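Local coordinates for sigma-54 interaction domain protein (Enterococcus faecalis, PDB 3GDW) that is of unknown function but is represented here by its mannose-type PTS EIIA-like domain, one part of a longer protein that probably binds ATP and DNA, at residues Ile66-Met72 with Thr90-Thr96; Met47-Arg52 with Phe78-Leu82; Leu27-Gly33 with Leu102-Ala108. All coordinates share one frame; numbering follows the deposited sequence.

Overall arrangement
All three contacts lie in one EIIA-like domain, a parallel four-stranded sheet with helices packed on its faces. Interaction 1 lies in the core, its centre about 4 Å from the centre of the chain, and is built mainly from backbone hydrogen bonds between two strands and the loops that follow them. Interactions 2 and 3 lie farther out, on opposite sides of the chain's centre, with their centres about 22 Å apart. Both are apolar and join a helix to another helix or loop. Interaction 2 is mostly buried and aromatic. Interaction 3 is aliphatic and partly exposed. L68 of interaction 1 touches L51, F78 and G79 of interaction 2, while L67 and L69 touch A104 of interaction 3.

Interaction 1 of 3, residues Ile66-Met72 with Thr90-Thr96; sequences ILLLTDM and TKAITMT
I66 runs beside T90, CG2 against CG2 at 3.9 Å, and its O accepts from K91 N. L67 turns to the other face, where its CD1 reaches I93 CD1. L68 bonds twice to the same neighbouring strand, bracketing A92: N donates to K91 O at 2.9 Å and O accepts from I93 N at 2.8 Å. Its CG also packs on T90 CG2. L69 places CD2 on I93 CB, and its CB meets T96 OG1. T70 N donates to I93 O, nearly straight at the hydrogen (174°). T70 O is gripped twice by T96, through OG1 at 2.9 Å and through N at 3.0 Å. OG1 lies beside the backbone N of T96 (chi1 -59°), which lets hydroxyl and N-H turn to the same oxygen. The N approaches in the carbonyl plane, the hydroxyl tilted 26° from it. Past the strands, D71 O accepts a hydrogen bond from M95 N, and M72 CB touches M95 CE. These parallel strands belong to a beta-alpha-beta unit linked by helix 78-86. Strand 6-12 pairs with the other edge of 66-70. Helix 98-109 packs on L67 and L69, helix 114-135 on K91 and I93, and L102 and V128 of the second subunit on M72 and M95.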
loop_
_atom_site.group_PDB
_atom_site.type_symbol
_atom_site.label_atom_id
_atom_site.label_comp_id
_atom_site.label_asym_id
_atom_site.label_seq_id
_atom_site.Cartn_x
_atom_site.Cartn_y
_atom_site.Cartn_z
ATOM N N ILE B 66 -17.482 1.579 11.180
ATOM C CA ILE B 66 -16.889 1.162 9.908
ATOM C C ILE B 66 -15.481 1.729 9.831
ATOM O O ILE B 66 -15.266 2.892 10.187
ATOM C CB ILE B 66 -17.711 1.758 8.720
ATOM C CG1 ILE B 66 -19.111 1.131 8.653
ATOM C CG2 ILE B 66 -16.934 1.646 7.386
ATOM C CD1 ILE B 66 -20.088 1.869 7.688
ATOM N N LEU B 67 -14.524 0.926 9.366
ATOM C CA LEU B 67 -13.218 1.443 9.033
ATOM C C LEU B 67 -12.976 1.361 7.512
ATOM O O LEU B 67 -12.957 0.262 6.950
ATOM C CB LEU B 67 -12.147 0.639 9.796
ATOM C CG LEU B 67 -10.695 0.991 9.524
ATOM C CD1 LEU B 67 -10.366 2.396 10.094
ATOM C CD2 LEU B 67 -9.792 -0.089 10.119
ATOM N N LEU B 68 -12.801 2.518 6.875
ATOM C CA LEU B 68 -12.422 2.610 5.447
ATOM C C LEU B 68 -10.919 2.732 5.341
ATOM O O LEU B 68 -10.323 3.658 5.912
ATOM C CB LEU B 68 -13.031 3.851 4.780
ATOM C CG LEU B 68 -14.559 3.986 4.796
ATOM C CD1 LEU B 68 -14.996 5.129 3.866
ATOM C CD2 LEU B 68 -15.280 2.677 4.380
ATOM N N LEU B 69 -10.325 1.798 4.624
ATOM C CA LEU B 69 -8.901 1.808 4.335
ATOM C C LEU B 69 -8.742 2.137 2.858
ATOM O O LEU B 69 -9.200 1.384 2.000
ATOM C CB LEU B 69 -8.340 0.406 4.635
ATOM C CG LEU B 69 -8.425 -0.049 6.095
ATOM C CD1 LEU B 69 -7.824 -1.449 6.230
ATOM C CD2 LEU B 69 -7.711 0.955 7.051
ATOM N N THR B 70 -8.125 3.271 2.551
ATOM C CA THR B 70 -7.961 3.706 1.170
ATOM C C THR B 70 -6.475 3.925 0.818
ATOM O O THR B 70 -5.595 3.846 1.681
ATOM C CB THR B 70 -8.746 5.042 0.904
ATOM O OG1 THR B 70 -8.121 6.132 1.628
ATOM C CG2 THR B 70 -10.222 4.900 1.323
ATOM N N ASP B 71 -6.207 4.216 -0.448
ATOM C CA ASP B 71 -4.856 4.525 -0.867
ATOM C C ASP B 71 -4.608 6.043 -0.968
ATOM O O ASP B 71 -3.721 6.564 -0.284
ATOM C CB ASP B 71 -4.447 3.758 -2.153
ATOM C CG ASP B 71 -5.470 3.890 -3.307
ATOM O OD1 ASP B 71 -6.525 4.598 -3.180
ATOM O OD2 ASP B 71 -5.196 3.285 -4.368
HETATM N N MSE B 72 -5.349 6.743 -1.823
HETATM C CA MSE B 72 -5.050 8.146 -2.126
HETATM C C MSE B 72 -6.280 8.837 -2.728
HETATM O O MSE B 72 -7.353 8.235 -2.817
HETATM C CB MSE B 72 -3.874 8.214 -3.103
HETATM C CG MSE B 72 -4.138 7.408 -4.369
HETATM SE SE MSE B 72 -2.784 7.512 -5.674
HETATM C CE MSE B 72 -2.696 9.466 -5.863
ATOM N N THR B 90 -17.699 6.164 11.364
ATOM C CA THR B 90 -16.706 5.742 10.365
ATOM C C THR B 90 -15.376 6.438 10.656
ATOM O O THR B 90 -15.362 7.603 11.061
ATOM C CB THR B 90 -17.226 6.048 8.931
ATOM O OG1 THR B 90 -18.548 5.527 8.799
ATOM C CG2 THR B 90 -16.353 5.434 7.850
ATOM N N LYS B 91 -14.272 5.699 10.555
ATOM C CA LYS B 91 -12.933 6.285 10.527
ATOM C C LYS B 91 -12.383 5.881 9.161
ATOM O O LYS B 91 -12.686 4.795 8.685
ATOM C CB LYS B 91 -12.033 5.738 11.660
ATOM C CG LYS B 91 -12.426 6.199 13.110
ATOM C CD LYS B 91 -11.555 7.328 13.589
ATOM C CE LYS B 91 -12.132 8.023 14.823
ATOM N NZ LYS B 91 -11.213 9.128 15.229
ATOM N N ALA B 92 -11.629 6.777 8.527
ATOM C CA ALA B 92 -10.990 6.515 7.236
ATOM C C ALA B 92 -9.465 6.703 7.335
ATOM O O ALA B 92 -8.983 7.654 7.943
ATOM C CB ALA B 92 -11.569 7.426 6.164
ATOM N N ILE B 93 -8.716 5.772 6.761
ATOM C CA ILE B 93 -7.259 5.829 6.816
ATOM C C ILE B 93 -6.706 5.703 5.399
ATOM O O ILE B 93 -7.010 4.727 4.709
ATOM C CB ILE B 93 -6.714 4.689 7.730
ATOM C CG1 ILE B 93 -7.081 4.994 9.189
ATOM C CG2 ILE B 93 -5.194 4.496 7.553
ATOM C CD1 ILE B 93 -6.807 3.870 10.164
ATOM N N THR B 94 -5.908 6.696 4.987
ATOM C CA THR B 94 -5.213 6.708 3.691
ATOM C C THR B 94 -3.867 5.976 3.740
ATOM O O THR B 94 -3.406 5.586 4.813
ATOM C CB THR B 94 -4.912 8.159 3.199
ATOM O OG1 THR B 94 -4.042 8.822 4.123
ATOM C CG2 THR B 94 -6.166 8.961 3.056
HETATM N N MSE B 95 -3.248 5.817 2.564
HETATM C CA MSE B 95 -1.885 5.277 2.434
HETATM C C MSE B 95 -1.836 3.834 2.941
HETATM O O MSE B 95 -0.830 3.382 3.459
HETATM C CB MSE B 95 -0.848 6.182 3.150
HETATM C CG MSE B 95 -0.845 7.636 2.703
HETATM SE SE MSE B 95 -0.272 7.882 0.833
HETATM C CE MSE B 95 -1.712 9.094 0.264
ATOM N N THR B 96 -2.959 3.133 2.812
ATOM C CA THR B 96 -3.076 1.774 3.337
ATOM C C THR B 96 -2.162 0.826 2.558
ATOM O O THR B 96 -2.066 0.915 1.350
ATOM C CB THR B 96 -4.519 1.267 3.262
ATOM O OG1 THR B 96 -5.373 2.141 4.006
ATOM C CG2 THR B 96 -4.618 -0.110 3.880
#

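Interaction 2 of 3, residues Met47-Arg52 with Phe78-Leu82; sequences MYEQLR and FGNML
Helices 44-57 and 78-86 pack beside each other on one face of the parallel sheet, and an edge-to-face aromatic pair joins them. The edge of Y48 is directed at the face of F78, with ring centroids 5.3 Å apart and planes at 64°. Y48 CB also lies over that ring, 3.9 Å from its centroid, in a CH-pi contact. With chi1 at 175° the Y48 side chain runs away from its own N, which carries the ring past F78. M47 CG comes to the edge of the F78 ring, 3.7 Å from CE2. M81 adds a Met-aromatic contact: its SE, in a selenomethionine, sits over one face of the Y48 ring, 4.5 Å from the centroid. R52 CB lies against the opposite face, toward the rim, and the ring is held between the two. L51 CD2 fits between F78 CD2 and L82 CD1, 4.0 Å from each, with L51 roughly perpendicular to L82. L82 CD2 rests on R52 CA at 3.8 Å. The polar ends are held by E85, which accepts from Y48 OH and forms a salt bridge with R52. On the sheet side, L51 and F78 meet L10 of strand 6-12 and L68 of strand 66-70, L82 meets I66, and M47 reaches M36 and M38 of strand 34-38.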
loop_
_atom_site.group_PDB
_atom_site.type_symbol
_atom_site.label_atom_id
_atom_site.label_comp_id
_atom_site.label_asym_id
_atom_site.label_seq_id
_atom_site.Cartn_x
_atom_site.Cartn_y
_atom_site.Cartn_z
HETATM N N MSE B 47 -18.009 5.084 -7.345
HETATM C CA MSE B 47 -17.412 4.226 -6.308
HETATM C C MSE B 47 -18.084 4.460 -4.954
HETATM O O MSE B 47 -18.411 3.512 -4.240
HETATM C CB MSE B 47 -15.916 4.469 -6.185
HETATM C CG MSE B 47 -15.283 3.664 -5.065
HETATM SE SE MSE B 47 -15.532 1.690 -5.370
HETATM C CE MSE B 47 -14.396 1.563 -6.705
ATOM N N TYR B 48 -18.311 5.722 -4.622
ATOM C CA TYR B 48 -18.990 6.037 -3.381
ATOM C C TYR B 48 -20.334 5.310 -3.334
ATOM O O TYR B 48 -20.708 4.754 -2.308
ATOM C CB TYR B 48 -19.223 7.536 -3.226
ATOM C CG TYR B 48 -20.027 7.771 -1.980
ATOM C CD1 TYR B 48 -19.448 7.574 -0.726
ATOM C CD2 TYR B 48 -21.378 8.108 -2.047
ATOM C CE1 TYR B 48 -20.184 7.732 0.435
ATOM C CE2 TYR B 48 -22.132 8.287 -0.879
ATOM C CZ TYR B 48 -21.525 8.084 0.356
ATOM O OH TYR B 48 -22.231 8.243 1.527
ATOM N N GLU B 49 -21.059 5.318 -4.451
ATOM C CA GLU B 49 -22.392 4.735 -4.470
ATOM C C GLU B 49 -22.338 3.204 -4.272
ATOM O O GLU B 49 -23.218 2.640 -3.621
ATOM C CB GLU B 49 -23.172 5.146 -5.728
ATOM C CG GLU B 49 -23.499 6.618 -5.742
ATOM C CD GLU B 49 -24.246 7.087 -6.984
ATOM O OE1 GLU B 49 -24.797 6.247 -7.741
ATOM O OE2 GLU B 49 -24.283 8.320 -7.196
ATOM N N GLN B 50 -21.297 2.554 -4.798
ATOM C CA GLN B 50 -21.077 1.118 -4.552
ATOM C C GLN B 50 -20.905 0.859 -3.058
ATOM O O GLN B 50 -21.490 -0.064 -2.492
ATOM C CB GLN B 50 -19.788 0.644 -5.242
ATOM C CG GLN B 50 -19.839 0.678 -6.745
ATOM C CD GLN B 50 -20.659 -0.462 -7.280
ATOM O OE1 GLN B 50 -20.374 -1.632 -6.989
ATOM N NE2 GLN B 50 -21.679 -0.139 -8.063
ATOM N N LEU B 51 -20.067 1.676 -2.424
ATOM C CA LEU B 51 -19.781 1.495 -1.008
ATOM C C LEU B 51 -21.023 1.787 -0.153
ATOM O O LEU B 51 -21.391 1.019 0.740
ATOM C CB LEU B 51 -18.601 2.374 -0.609
ATOM C CG LEU B 51 -18.397 2.551 0.878
ATOM C CD1 LEU B 51 -17.859 1.234 1.507
ATOM C CD2 LEU B 51 -17.429 3.693 1.062
ATOM N N ARG B 52 -21.663 2.910 -0.439
ATOM C CA ARG B 52 -22.827 3.343 0.309
ATOM C C ARG B 52 -23.940 2.288 0.242
ATOM O O ARG B 52 -24.588 1.991 1.259
ATOM C CB ARG B 52 -23.319 4.677 -0.262
ATOM C CG ARG B 52 -24.466 5.339 0.489
ATOM C CD ARG B 52 -25.838 4.877 0.017
ATOM N NE ARG B 52 -25.972 4.809 -1.442
ATOM C CZ ARG B 52 -26.036 5.858 -2.265
ATOM N NH1 ARG B 52 -25.972 7.094 -1.804
ATOM N NH2 ARG B 52 -26.151 5.653 -3.571
ATOM N N PHE B 78 -14.877 9.688 1.677
ATOM C CA PHE B 78 -16.051 8.801 1.794
ATOM C C PHE B 78 -16.397 8.531 3.244
ATOM O O PHE B 78 -17.550 8.254 3.560
ATOM C CB PHE B 78 -15.849 7.437 1.098
ATOM C CG PHE B 78 -15.709 7.513 -0.390
ATOM C CD1 PHE B 78 -15.904 8.708 -1.081
ATOM C CD2 PHE B 78 -15.419 6.359 -1.109
ATOM C CE1 PHE B 78 -15.784 8.761 -2.470
ATOM C CE2 PHE B 78 -15.307 6.391 -2.500
ATOM C CZ PHE B 78 -15.477 7.594 -3.183
ATOM N N GLY B 79 -15.395 8.584 4.116
ATOM C CA GLY B 79 -15.612 8.273 5.529
ATOM C C GLY B 79 -16.625 9.201 6.164
ATOM O O GLY B 79 -17.605 8.755 6.764
ATOM N N ASN B 80 -16.395 10.499 6.024
ATOM C CA ASN B 80 -17.312 11.456 6.579
ATOM C C ASN B 80 -18.637 11.424 5.816
ATOM O O ASN B 80 -19.692 11.574 6.424
ATOM C CB ASN B 80 -16.708 12.864 6.613
ATOM C CG ASN B 80 -17.698 13.911 7.096
ATOM O OD1 ASN B 80 -18.377 13.722 8.109
ATOM N ND2 ASN B 80 -17.797 15.020 6.361
HETATM N N MSE B 81 -18.581 11.207 4.501
HETATM C CA MSE B 81 -19.801 11.138 3.685
HETATM C C MSE B 81 -20.736 10.038 4.170
HETATM O O MSE B 81 -21.935 10.248 4.282
HETATM C CB MSE B 81 -19.468 10.914 2.211
HETATM C CG MSE B 81 -19.351 12.186 1.402
HETATM SE SE MSE B 81 -18.536 11.835 -0.338
HETATM C CE MSE B 81 -18.022 13.674 -0.811
ATOM N N LEU B 82 -20.181 8.865 4.453
ATOM C CA LEU B 82 -20.973 7.739 4.954
ATOM C C LEU B 82 -21.568 8.024 6.317
ATOM O O LEU B 82 -22.717 7.676 6.576
ATOM C CB LEU B 82 -20.120 6.478 5.076
ATOM C CG LEU B 82 -19.952 5.429 3.997
ATOM C CD1 LEU B 82 -19.096 4.293 4.625
ATOM C CD2 LEU B 82 -21.284 4.889 3.438
#

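Interaction 3 of 3, residues Leu27-Gly33 with Leu102-Ala108; sequences LLGTSIG and LEAIRMA
L28 makes the main leucine contact, its CG lying 3.6 Å from L102 CD1, with the two side chains set at a slant. L102 can reach across because its CG is anti to the backbone N (chi1 -180°), and the branch CD2 then touches L27 CD1, nearly perpendicular to that leucine. L28 CD1 also packs on I105 CG2. The other branch, CD2, meets the aliphatic part of R106, 3.7 Å from CG. The aliphatic packing continues at I105, whose CG2 touches both T30 CG2 and I32 CG1, each at 3.7 Å. The side chains of I105 and I32 run antiparallel past one another, and I32 CD1 extends the packing to A108 CB. Other methyls pack on backbone. L28 CD1 lies 3.5 Å from R106 N on the helix. I105 CD1 turns to the loop, against I32 O and 3.7 Å from G33 CA. G33 has no side chain, and I105 CD1 packs directly on its CA. The polar bonds lie within the first segment or tie it back to its own helix. T30 OG1 accepts a weak bond from I32 N, 3.3 Å long, and I32 O is bonded to Q25 of the preceding helix. Nearby, L21 and A24 of helix 16-28 meet I105 and L102, V7 of strand 6-12 meets I105 and A108, and M72 of the second subunit packs on L27. The contact between the two segments is thus made by apolar packing, so shape fit rather than directed polar bonds probably sets how the end of helix 16-28 and its following loop lie along helix 98-109.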
loop_
_atom_site.group_PDB
_atom_site.type_symbol
_atom_site.label_atom_id
_atom_site.label_comp_id
_atom_site.label_asym_id
_atom_site.label_seq_id
_atom_site.Cartn_x
_atom_site.Cartn_y
_atom_site.Cartn_z
ATOM N N LEU B 27 -3.697 -15.134 5.308
ATOM C CA LEU B 27 -2.810 -15.163 6.473
ATOM C C LEU B 27 -3.569 -15.400 7.779
ATOM O O LEU B 27 -3.076 -16.105 8.632
ATOM C CB LEU B 27 -1.931 -13.904 6.588
ATOM C CG LEU B 27 -0.843 -13.823 5.508
ATOM C CD1 LEU B 27 -0.165 -12.449 5.558
ATOM C CD2 LEU B 27 0.166 -14.976 5.626
ATOM N N LEU B 28 -4.762 -14.823 7.921
ATOM C CA LEU B 28 -5.543 -14.949 9.165
ATOM C C LEU B 28 -6.541 -16.101 9.197
ATOM O O LEU B 28 -7.108 -16.390 10.252
ATOM C CB LEU B 28 -6.328 -13.659 9.444
ATOM C CG LEU B 28 -5.514 -12.402 9.696
ATOM C CD1 LEU B 28 -6.411 -11.172 9.690
ATOM C CD2 LEU B 28 -4.734 -12.539 11.021
ATOM N N GLY B 29 -6.799 -16.739 8.063
ATOM C CA GLY B 29 -7.872 -17.746 7.996
ATOM C C GLY B 29 -9.276 -17.208 8.265
ATOM O O GLY B 29 -10.098 -17.887 8.865
ATOM N N THR B 30 -9.556 -15.986 7.812
ATOM C CA THR B 30 -10.878 -15.375 7.969
ATOM C C THR B 30 -11.394 -14.896 6.617
ATOM O O THR B 30 -10.610 -14.656 5.694
ATOM C CB THR B 30 -10.828 -14.168 8.952
ATOM O OG1 THR B 30 -12.152 -13.666 9.183
ATOM C CG2 THR B 30 -9.978 -13.058 8.395
ATOM N N SER B 31 -12.708 -14.734 6.485
ATOM C CA SER B 31 -13.226 -14.156 5.248
ATOM C C SER B 31 -13.932 -12.814 5.479
ATOM O O SER B 31 -14.652 -12.315 4.603
ATOM C CB SER B 31 -14.092 -15.155 4.468
ATOM O OG SER B 31 -15.035 -15.756 5.324
ATOM N N ILE B 32 -13.675 -12.200 6.633
ATOM C CA ILE B 32 -14.296 -10.902 6.920
ATOM C C ILE B 32 -13.560 -9.752 6.194
ATOM O O ILE B 32 -12.405 -9.895 5.800
ATOM C CB ILE B 32 -14.422 -10.629 8.441
ATOM C CG1 ILE B 32 -13.060 -10.361 9.058
ATOM C CG2 ILE B 32 -15.148 -11.804 9.165
ATOM C CD1 ILE B 32 -13.080 -9.210 9.982
ATOM N N GLY B 33 -14.229 -8.621 6.019
ATOM C CA GLY B 33 -13.658 -7.503 5.266
ATOM C C GLY B 33 -14.199 -7.519 3.846
ATOM O O GLY B 33 -14.556 -8.569 3.314
ATOM N N LEU B 102 -3.953 -6.190 7.048
ATOM C CA LEU B 102 -3.779 -7.334 7.934
ATOM C C LEU B 102 -4.110 -6.997 9.382
ATOM O O LEU B 102 -4.879 -7.704 10.019
ATOM C CB LEU B 102 -2.360 -7.883 7.824
ATOM C CG LEU B 102 -1.969 -9.099 8.677
ATOM C CD1 LEU B 102 -2.919 -10.232 8.391
ATOM C CD2 LEU B 102 -0.575 -9.529 8.309
ATOM N N GLU B 103 -3.521 -5.921 9.889
ATOM C CA GLU B 103 -3.750 -5.498 11.271
ATOM C C GLU B 103 -5.205 -5.089 11.534
ATOM O O GLU B 103 -5.753 -5.414 12.586
ATOM C CB GLU B 103 -2.719 -4.420 11.677
ATOM C CG GLU B 103 -1.296 -5.015 11.664
ATOM C CD GLU B 103 -0.138 -4.057 11.901
ATOM O OE1 GLU B 103 0.013 -3.034 11.188
ATOM O OE2 GLU B 103 0.684 -4.390 12.773
ATOM N N ALA B 104 -5.836 -4.419 10.568
ATOM C CA ALA B 104 -7.238 -4.010 10.696
ATOM C C ALA B 104 -8.180 -5.216 10.779
ATOM O O ALA B 104 -9.024 -5.296 11.657
ATOM C CB ALA B 104 -7.640 -3.122 9.538
ATOM N N ILE B 105 -8.024 -6.146 9.855
ATOM C CA ILE B 105 -8.889 -7.339 9.836
ATOM C C ILE B 105 -8.632 -8.201 11.086
ATOM O O ILE B 105 -9.579 -8.693 11.720
ATOM C CB ILE B 105 -8.684 -8.142 8.514
ATOM C CG1 ILE B 105 -9.053 -7.273 7.296
ATOM C CG2 ILE B 105 -9.494 -9.417 8.503
ATOM C CD1 ILE B 105 -10.533 -7.017 7.098
ATOM N N ARG B 106 -7.359 -8.354 11.471
ATOM C CA ARG B 106 -7.044 -9.201 12.634
ATOM C C ARG B 106 -7.769 -8.662 13.867
ATOM O O ARG B 106 -8.510 -9.401 14.574
ATOM C CB ARG B 106 -5.535 -9.258 12.883
ATOM C CG ARG B 106 -5.118 -10.313 13.927
ATOM C CD ARG B 106 -3.622 -10.292 14.251
ATOM N NE ARG B 106 -2.997 -8.973 14.085
ATOM C CZ ARG B 106 -3.040 -7.982 14.978
ATOM N NH1 ARG B 106 -3.692 -8.136 16.132
ATOM N NH2 ARG B 106 -2.427 -6.837 14.712
HETATM N N MSE B 107 -7.585 -7.368 14.114
HETATM C CA MSE B 107 -8.191 -6.748 15.286
HETATM C C MSE B 107 -9.712 -6.719 15.204
HETATM O O MSE B 107 -10.389 -7.037 16.198
HETATM C CB MSE B 107 -7.628 -5.348 15.507
HETATM C CG MSE B 107 -6.163 -5.376 15.823
HETATM SE SE MSE B 107 -5.441 -3.620 16.224
HETATM C CE MSE B 107 -5.494 -2.755 14.514
ATOM N N ALA B 108 -10.252 -6.357 14.038
ATOM C CA ALA B 108 -11.705 -6.397 13.835
ATOM C C ALA B 108 -12.318 -7.780 14.158
ATOM O O ALA B 108 -13.332 -7.877 14.894
ATOM C CB ALA B 108 -12.059 -5.958 12.430
#